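Local coordinates for protein N-acetylneuraminate epimerase (Escherichia coli, PDB 2UVK) that converts the alpha-anomer of N-acetylneuraminate (sialic acid) to the beta-anomer in the periplasm, speeding the equilibrium between the two forms, at residues B[105-113]-B[122-130]; B[186-194]-B[209-220]. One frame throughout, in Å; residues are numbered along the deposited sequence.

Contact 1: B[105-113]-B[122-130]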
loop_
_atom_site.group_PDB
_atom_site.type_symbol
_atom_site.label_atom_id
_atom_site.label_comp_id
_atom_site.label_asym_id
_atom_site.label_seq_id
_atom_site.Cartn_x
_atom_site.Cartn_y
_atom_site.Cartn_z
ATOM N N ALA B 105 3.159 -7.468 6.897
ATOM C CA ALA B 105 3.161 -7.372 5.445
ATOM C C ALA B 105 2.942 -5.915 5.031
ATOM O O ALA B 105 2.129 -5.207 5.632
ATOM C CB ALA B 105 2.083 -8.268 4.871
ATOM N N PRO B 106 3.673 -5.457 4.013
ATOM C CA PRO B 106 3.551 -4.074 3.587
ATOM C C PRO B 106 2.208 -3.687 2.993
ATOM O O PRO B 106 1.909 -2.482 2.901
ATOM C CB PRO B 106 4.678 -3.921 2.560
ATOM C CG PRO B 106 4.920 -5.281 2.095
ATOM C CD PRO B 106 4.769 -6.136 3.288
HETATM N N MSE B 107 1.425 -4.679 2.589
HETATM C CA MSE B 107 0.076 -4.450 2.068
HETATM C C MSE B 107 -0.916 -5.364 2.777
HETATM O O MSE B 107 -0.591 -6.504 3.117
HETATM C CB MSE B 107 0.037 -4.697 0.551
HETATM C CG MSE B 107 0.423 -3.476 -0.330
HETATM SE SE MSE B 107 2.334 -3.085 -0.441
HETATM C CE MSE B 107 2.930 -4.621 -1.506
ATOM N N GLY B 108 -2.132 -4.871 3.016
ATOM C CA GLY B 108 -3.180 -5.744 3.441
ATOM C C GLY B 108 -3.326 -6.854 2.415
ATOM O O GLY B 108 -2.936 -6.697 1.250
HETATM N N MSE B 109 -3.888 -7.981 2.830
HETATM C CA MSE B 109 -3.997 -9.170 1.995
HETATM C C MSE B 109 -5.407 -9.737 2.045
HETATM O O MSE B 109 -5.768 -10.458 2.972
HETATM C CB MSE B 109 -2.980 -10.196 2.487
HETATM C CG MSE B 109 -1.564 -9.732 2.277
HETATM SE SE MSE B 109 -0.241 -11.059 2.899
HETATM C CE MSE B 109 -0.502 -10.825 4.824
ATOM N N ALA B 110 -6.224 -9.371 1.060
ATOM C CA ALA B 110 -7.534 -9.977 0.817
ATOM C C ALA B 110 -7.839 -9.976 -0.652
ATOM O O ALA B 110 -7.837 -8.907 -1.250
ATOM C CB ALA B 110 -8.662 -9.251 1.586
ATOM N N GLY B 111 -8.059 -11.170 -1.210
ATOM C CA GLY B 111 -8.124 -11.331 -2.651
ATOM C C GLY B 111 -6.762 -11.590 -3.266
ATOM O O GLY B 111 -6.639 -11.731 -4.481
ATOM N N HIS B 112 -5.743 -11.631 -2.429
ATOM C CA HIS B 112 -4.397 -12.006 -2.837
ATOM C C HIS B 112 -4.347 -13.498 -3.178
ATOM O O HIS B 112 -5.232 -14.303 -2.838
ATOM C CB HIS B 112 -3.408 -11.683 -1.727
ATOM C CG HIS B 112 -3.720 -12.359 -0.432
ATOM N ND1 HIS B 112 -4.948 -12.242 0.197
ATOM C CD2 HIS B 112 -2.965 -13.171 0.352
ATOM C CE1 HIS B 112 -4.933 -12.971 1.300
ATOM N NE2 HIS B 112 -3.738 -13.529 1.422
ATOM N N VAL B 113 -3.255 -13.861 -3.844
ATOM C CA VAL B 113 -2.898 -15.263 -3.991
ATOM C C VAL B 113 -1.632 -15.527 -3.178
ATOM O O VAL B 113 -0.930 -14.599 -2.776
ATOM C CB VAL B 113 -2.668 -15.650 -5.474
ATOM C CG1 VAL B 113 -3.970 -15.522 -6.266
ATOM C CG2 VAL B 113 -1.506 -14.869 -6.068
ATOM N N TYR B 122 5.181 -16.556 -1.530
ATOM C CA TYR B 122 5.086 -15.409 -2.413
ATOM C C TYR B 122 3.623 -14.998 -2.497
ATOM O O TYR B 122 2.739 -15.843 -2.652
ATOM C CB TYR B 122 5.575 -15.785 -3.807
ATOM C CG TYR B 122 7.080 -15.822 -3.939
ATOM C CD1 TYR B 122 7.771 -14.794 -4.559
ATOM C CD2 TYR B 122 7.804 -16.882 -3.442
ATOM C CE1 TYR B 122 9.168 -14.829 -4.701
ATOM C CE2 TYR B 122 9.175 -16.911 -3.545
ATOM C CZ TYR B 122 9.852 -15.872 -4.159
ATOM O OH TYR B 122 11.247 -15.949 -4.300
ATOM N N VAL B 123 3.409 -13.683 -2.426
ATOM C CA VAL B 123 2.059 -13.076 -2.364
ATOM C C VAL B 123 1.949 -11.967 -3.406
ATOM O O VAL B 123 2.853 -11.149 -3.551
ATOM C CB VAL B 123 1.806 -12.470 -0.966
ATOM C CG1 VAL B 123 0.471 -11.722 -0.938
ATOM C CG2 VAL B 123 1.856 -13.563 0.118
ATOM N N THR B 124 0.854 -11.963 -4.151
ATOM C CA THR B 124 0.533 -10.809 -5.002
ATOM C C THR B 124 -0.970 -10.682 -5.079
ATOM O O THR B 124 -1.697 -11.593 -4.669
ATOM C CB THR B 124 1.186 -10.902 -6.402
ATOM O OG1 THR B 124 1.053 -9.642 -7.064
ATOM C CG2 THR B 124 0.628 -12.031 -7.215
ATOM N N GLY B 125 -1.419 -9.532 -5.575
ATOM C CA GLY B 125 -2.852 -9.273 -5.683
ATOM C C GLY B 125 -3.483 -8.818 -4.385
ATOM O O GLY B 125 -2.842 -8.726 -3.344
ATOM N N GLY B 126 -4.768 -8.549 -4.484
ATOM C CA GLY B 126 -5.558 -8.131 -3.348
ATOM C C GLY B 126 -6.016 -6.697 -3.427
ATOM O O GLY B 126 -5.425 -5.848 -4.128
ATOM N N VAL B 127 -7.062 -6.419 -2.662
ATOM C CA VAL B 127 -7.601 -5.067 -2.581
ATOM C C VAL B 127 -6.627 -4.141 -1.843
ATOM O O VAL B 127 -5.695 -4.593 -1.162
ATOM C CB VAL B 127 -8.946 -5.076 -1.839
ATOM C CG1 VAL B 127 -9.938 -6.005 -2.518
ATOM C CG2 VAL B 127 -8.762 -5.411 -0.329
ATOM N N ASN B 128 -6.875 -2.838 -1.913
ATOM C CA ASN B 128 -6.132 -1.846 -1.167
ATOM C C ASN B 128 -6.754 -1.730 0.225
ATOM O O ASN B 128 -7.969 -1.519 0.353
ATOM C CB ASN B 128 -6.203 -0.483 -1.863
ATOM C CG ASN B 128 -5.533 0.606 -1.102
ATOM O OD1 ASN B 128 -6.180 1.302 -0.297
ATOM N ND2 ASN B 128 -4.222 0.798 -1.336
ATOM N N GLN B 129 -5.934 -1.835 1.253
ATOM C CA GLN B 129 -6.499 -1.879 2.605
ATOM C C GLN B 129 -7.229 -0.587 2.952
ATOM O O GLN B 129 -8.293 -0.643 3.571
ATOM C CB GLN B 129 -5.436 -2.194 3.619
ATOM C CG GLN B 129 -4.492 -1.170 3.927
ATOM C CD GLN B 129 -3.262 -1.719 4.658
ATOM O OE1 GLN B 129 -3.317 -2.807 5.296
ATOM N NE2 GLN B 129 -2.140 -0.984 4.557
ATOM N N ASN B 130 -6.651 0.562 2.615
ATOM C CA ASN B 130 -7.289 1.828 2.992
ATOM C C ASN B 130 -8.630 2.043 2.277
ATOM O O ASN B 130 -9.585 2.554 2.878
ATOM C CB ASN B 130 -6.358 3.022 2.759
ATOM C CG ASN B 130 -5.263 3.127 3.805
ATOM O OD1 ASN B 130 -5.330 2.459 4.825
ATOM N ND2 ASN B 130 -4.253 3.975 3.569
HETATM O O HOH W 1 -5.081 -7.119 -0.383
HETATM O O HOH W 2 -2.894 -2.366 1.090
HETATM O O HOH W 3 -1.607 -8.036 -0.998
#
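Val113 and Thr124 lie side by side and point the same way, their CG2 methyls 3.7 Å apart, as expected of partners in an antiparallel hydrogen-bonded pair. Val113 N gives Thr124 O a nearly straight bond of 2.9 Å, while the return bond from Thr124 N to Val113 O is weak. Thr124 suits this place because it has two different branches: with OG1 anti to the backbone N (chi1 -169°), its methyl turns to Val113 and its hydroxyl is bonded to Phe169 O on the next strand. Val123 serves two neighbours with one methyl. Met109 SE, of a selenomethionine, lies 4.0 Å from Val123 CG1, the two side chains crossing at about a right angle, and His112 CD2 approaches the same CG1 obliquely. Met109 CB also lies 3.4 Å above one face of the His112 ring, whose NE2 is bonded to Phe71 O; together these limit how the ring can turn.

Farther on, backbone takes over. Gly126 CA passes 3.2 Å from Ala110 O, and at its backbone angles a CB would jam against the carbonyl of Gly125, so glycine fits; Ala110 O accepts a 3.0 Å bond from Val127 N. Water 1 accepts from Ala110 N and lies 2.7 Å from both Gly108 O and Val127 O. Gln129 sets its CB toward Gly108, and its OE1 is bonded to Asn130 of the second subunit. The arrangement belongs to a Kelch beta-propeller blade, a beta hairpin whose second strand runs toward the double glycine Gly125-Gly126 of the Kelch motif.

Contact 2: B[186-194]-B[209-220]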
loop_
_atom_site.group_PDB
_atom_site.type_symbol
_atom_site.label_atom_id
_atom_site.label_comp_id
_atom_site.label_asym_id
_atom_site.label_seq_id
_atom_site.Cartn_x
_atom_site.Cartn_y
_atom_site.Cartn_z
ATOM N N SER B 186 4.247 -6.629 -11.120
ATOM C CA SER B 186 3.665 -6.820 -12.433
ATOM C C SER B 186 3.926 -5.615 -13.299
ATOM O O SER B 186 3.763 -4.474 -12.858
ATOM C CB SER B 186 2.168 -7.002 -12.335
ATOM O OG SER B 186 1.628 -7.194 -13.614
ATOM N N PRO B 187 4.324 -5.853 -14.563
ATOM C CA PRO B 187 4.312 -4.720 -15.479
ATOM C C PRO B 187 2.935 -4.154 -15.836
ATOM O O PRO B 187 2.856 -3.079 -16.453
ATOM C CB PRO B 187 4.947 -5.297 -16.751
ATOM C CG PRO B 187 5.490 -6.672 -16.396
ATOM C CD PRO B 187 4.767 -7.115 -15.176
ATOM N N TRP B 188 1.866 -4.843 -15.426
ATOM C CA TRP B 188 0.500 -4.513 -15.832
ATOM C C TRP B 188 -0.320 -4.023 -14.621
ATOM O O TRP B 188 -0.214 -2.862 -14.259
ATOM C CB TRP B 188 -0.110 -5.720 -16.543
ATOM C CG TRP B 188 0.725 -6.048 -17.770
ATOM C CD1 TRP B 188 0.862 -5.270 -18.873
ATOM C CD2 TRP B 188 1.580 -7.175 -17.956
ATOM N NE1 TRP B 188 1.734 -5.853 -19.749
ATOM C CE2 TRP B 188 2.185 -7.028 -19.219
ATOM C CE3 TRP B 188 1.879 -8.313 -17.198
ATOM C CZ2 TRP B 188 3.089 -7.952 -19.720
ATOM C CZ3 TRP B 188 2.774 -9.227 -17.702
ATOM C CH2 TRP B 188 3.359 -9.053 -18.962
ATOM N N TYR B 189 -1.127 -4.881 -14.014
ATOM C CA TYR B 189 -2.015 -4.449 -12.924
ATOM C C TYR B 189 -2.249 -5.619 -11.979
ATOM O O TYR B 189 -2.076 -6.779 -12.348
ATOM C CB TYR B 189 -3.355 -3.934 -13.481
ATOM C CG TYR B 189 -4.015 -4.904 -14.414
ATOM C CD1 TYR B 189 -4.876 -5.885 -13.956
ATOM C CD2 TYR B 189 -3.752 -4.865 -15.790
ATOM C CE1 TYR B 189 -5.449 -6.795 -14.803
ATOM C CE2 TYR B 189 -4.323 -5.778 -16.648
ATOM C CZ TYR B 189 -5.176 -6.751 -16.166
ATOM O OH TYR B 189 -5.726 -7.664 -17.028
ATOM N N GLY B 190 -2.656 -5.312 -10.752
ATOM C CA GLY B 190 -3.027 -6.345 -9.786
ATOM C C GLY B 190 -4.496 -6.695 -9.889
ATOM O O GLY B 190 -5.269 -5.946 -10.464
ATOM N N THR B 191 -4.840 -7.873 -9.379
ATOM C CA THR B 191 -6.207 -8.336 -9.321
ATOM C C THR B 191 -6.525 -8.812 -7.898
ATOM O O THR B 191 -5.635 -9.031 -7.091
ATOM C CB THR B 191 -6.421 -9.557 -10.246
ATOM O OG1 THR B 191 -5.592 -10.643 -9.784
ATOM C CG2 THR B 191 -6.111 -9.193 -11.729
ATOM N N ALA B 192 -7.813 -9.003 -7.658
ATOM C CA ALA B 192 -8.302 -9.612 -6.425
ATOM C C ALA B 192 -9.114 -10.847 -6.832
ATOM O O ALA B 192 -10.003 -10.763 -7.653
ATOM C CB ALA B 192 -9.159 -8.609 -5.647
ATOM N N GLY B 193 -8.782 -12.016 -6.311
ATOM C CA GLY B 193 -9.504 -13.223 -6.653
ATOM C C GLY B 193 -9.033 -13.969 -7.892
ATOM O O GLY B 193 -9.765 -14.784 -8.446
ATOM N N ALA B 194 -7.790 -13.729 -8.302
ATOM C CA ALA B 194 -7.177 -14.565 -9.337
ATOM C C ALA B 194 -6.972 -15.968 -8.742
ATOM O O ALA B 194 -6.948 -16.142 -7.501
ATOM C CB ALA B 194 -5.858 -13.982 -9.816
ATOM N N GLU B 209 -10.606 -10.113 -10.232
ATOM C CA GLU B 209 -11.187 -8.778 -10.366
ATOM C C GLU B 209 -10.101 -7.769 -10.640
ATOM O O GLU B 209 -9.082 -7.779 -9.954
ATOM C CB GLU B 209 -11.899 -8.344 -9.084
ATOM C CG GLU B 209 -13.259 -8.953 -8.876
ATOM C CD GLU B 209 -14.052 -8.208 -7.787
ATOM O OE1 GLU B 209 -13.445 -7.775 -6.802
ATOM O OE2 GLU B 209 -15.269 -7.973 -7.967
ATOM N N ALA B 210 -10.304 -6.893 -11.648
ATOM C CA ALA B 210 -9.456 -5.712 -11.846
ATOM C C ALA B 210 -9.893 -4.517 -11.017
ATOM O O ALA B 210 -9.113 -3.627 -10.753
ATOM C CB ALA B 210 -9.399 -5.299 -13.338
ATOM N N LYS B 211 -11.162 -4.514 -10.606
ATOM C CA LYS B 211 -11.694 -3.521 -9.678
ATOM C C LYS B 211 -12.987 -4.124 -9.171
ATOM O O LYS B 211 -13.449 -5.103 -9.728
ATOM C CB LYS B 211 -11.950 -2.173 -10.358
ATOM C CG LYS B 211 -12.947 -2.190 -11.528
ATOM C CD LYS B 211 -13.538 -0.787 -11.785
ATOM C CE LYS B 211 -14.616 -0.452 -10.765
ATOM N NZ LYS B 211 -15.233 0.896 -11.048
ATOM N N PRO B 212 -13.574 -3.548 -8.112
ATOM C CA PRO B 212 -14.856 -4.098 -7.662
ATOM C C PRO B 212 -15.879 -4.190 -8.790
ATOM O O PRO B 212 -16.141 -3.176 -9.443
ATOM C CB PRO B 212 -15.254 -3.149 -6.544
ATOM C CG PRO B 212 -13.956 -2.655 -6.010
ATOM C CD PRO B 212 -13.116 -2.453 -7.246
ATOM N N GLY B 213 -16.347 -5.409 -9.074
ATOM C CA GLY B 213 -17.340 -5.680 -10.117
ATOM C C GLY B 213 -16.874 -5.846 -11.556
ATOM O O GLY B 213 -17.690 -6.037 -12.472
ATOM N N LEU B 214 -15.573 -5.773 -11.774
ATOM C CA LEU B 214 -14.997 -5.988 -13.089
ATOM C C LEU B 214 -13.863 -6.980 -13.015
ATOM O O LEU B 214 -12.892 -6.755 -12.290
ATOM C CB LEU B 214 -14.441 -4.681 -13.610
ATOM C CG LEU B 214 -13.764 -4.767 -14.978
ATOM C CD1 LEU B 214 -14.780 -5.022 -16.125
ATOM C CD2 LEU B 214 -12.946 -3.510 -15.210
ATOM N N ARG B 215 -13.986 -8.058 -13.768
ATOM C CA ARG B 215 -12.950 -9.063 -13.864
ATOM C C ARG B 215 -12.173 -8.941 -15.172
ATOM O O ARG B 215 -12.618 -8.262 -16.130
ATOM C CB ARG B 215 -13.572 -10.430 -13.757
ATOM C CG ARG B 215 -14.087 -10.746 -12.358
ATOM C CD ARG B 215 -15.522 -11.132 -12.377
ATOM N NE ARG B 215 -16.015 -11.459 -11.036
ATOM C CZ ARG B 215 -16.461 -10.571 -10.149
ATOM N NH1 ARG B 215 -16.446 -9.266 -10.399
ATOM N NH2 ARG B 215 -16.884 -10.998 -8.964
ATOM N N THR B 216 -11.035 -9.612 -15.191
ATOM C CA THR B 216 -10.167 -9.738 -16.357
ATOM C C THR B 216 -10.124 -11.195 -16.828
ATOM O O THR B 216 -10.227 -12.112 -16.003
ATOM C CB THR B 216 -8.744 -9.257 -16.052
ATOM O OG1 THR B 216 -7.941 -9.340 -17.238
ATOM C CG2 THR B 216 -8.096 -10.095 -14.980
ATOM N N ASP B 217 -10.021 -11.421 -18.151
ATOM C CA ASP B 217 -9.804 -12.763 -18.680
ATOM C C ASP B 217 -8.304 -13.050 -18.858
ATOM O O ASP B 217 -7.931 -14.091 -19.386
ATOM C CB ASP B 217 -10.571 -12.972 -19.997
ATOM C CG ASP B 217 -10.057 -12.116 -21.106
ATOM O OD1 ASP B 217 -9.298 -11.174 -20.821
ATOM O OD2 ASP B 217 -10.425 -12.398 -22.277
ATOM N N ALA B 218 -7.455 -12.162 -18.331
ATOM C CA ALA B 218 -6.019 -12.318 -18.463
ATOM C C ALA B 218 -5.492 -13.561 -17.752
ATOM O O ALA B 218 -6.076 -14.037 -16.744
ATOM C CB ALA B 218 -5.302 -11.081 -17.959
ATOM N N VAL B 219 -4.349 -14.033 -18.240
ATOM C CA VAL B 219 -3.559 -15.075 -17.643
ATOM C C VAL B 219 -2.137 -14.587 -17.679
ATOM O O VAL B 219 -1.602 -14.330 -18.755
ATOM C CB VAL B 219 -3.627 -16.387 -18.418
ATOM C CG1 VAL B 219 -2.708 -17.444 -17.809
ATOM C CG2 VAL B 219 -5.067 -16.833 -18.525
ATOM N N PHE B 220 -1.522 -14.419 -16.518
ATOM C CA PHE B 220 -0.135 -14.007 -16.426
ATOM C C PHE B 220 0.751 -15.161 -16.011
ATOM O O PHE B 220 0.386 -15.962 -15.169
ATOM C CB PHE B 220 0.018 -12.872 -15.428
ATOM C CG PHE B 220 -0.857 -11.692 -15.718
ATOM C CD1 PHE B 220 -0.517 -10.796 -16.714
ATOM C CD2 PHE B 220 -2.017 -11.460 -14.978
ATOM C CE1 PHE B 220 -1.302 -9.729 -16.985
ATOM C CE2 PHE B 220 -2.811 -10.362 -15.235
ATOM C CZ PHE B 220 -2.453 -9.488 -16.239
HETATM O O HOH W 4 -6.369 -3.434 -11.081
#
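This is a buried contact between neighbouring blades of the Kelch beta-propeller: the loop between strands 179-185 and 195-199 packs on the corner that follows strand 202-206 and on the start of strand 219-223. Three aromatic residues fill one end. Phe220 turns an edge to the face of Tyr189, with planes at 80° and centroids 5.6 Å apart. Against Trp188 it lies nearly parallel but slid aside, so the rings barely overlap and Trp188 CE3 meets Phe220 CD1 at 3.5 Å; Lys233 makes a cation-pi contact with the indole. Flat rings suit this place because Phe220 can put an edge to Tyr189 while lying nearly parallel to Trp188. Tyr189 OH shares a hydrogen bond of 2.8 Å with Thr216 OG1, near the plane of the tyrosine ring. That OG1 also accepts from Ala218 N in an ST turn, placing the Ala218 methyl beside the tyrosine oxygen.

At the other end Ala192 and Glu209 form a single antiparallel bridge, bonded both ways, N to O. Thr191 packs its CG2 against Thr216 CG2. Glu209, the predicted proton acceptor, has CG anti to the carbonyl carbon (chi1 -78°) and an extended chain beyond it, with CG over one face of the Arg215 guanidinium, toward the rim. Glu209 OE2 accepts from Gly213 N, which comes from above the carboxylate plane, and makes a salt bridge of 3.0 Å with Arg215 NH1.

Overall arrangement
The two contacts come in series along the chain, with contact 1 complete before contact 2 begins, and their centres lie about 13 Å apart. Strands 112-117 and 120-125 of contact 1 share a four-stranded sheet with strand 179-185, which leads into the loop 186-194 of contact 2; strand 219-223 belongs to the following sheet. The contacts also touch directly: Gly126 N probably bonds to Thr191 O and Gly111 O to Gly193 N, both at 2.8 Å, while Val127 packs on Ala192. Contact 1 also reaches the second subunit. The loop 186-194 thus joins two successive blades near Glu209, the predicted catalytic residue.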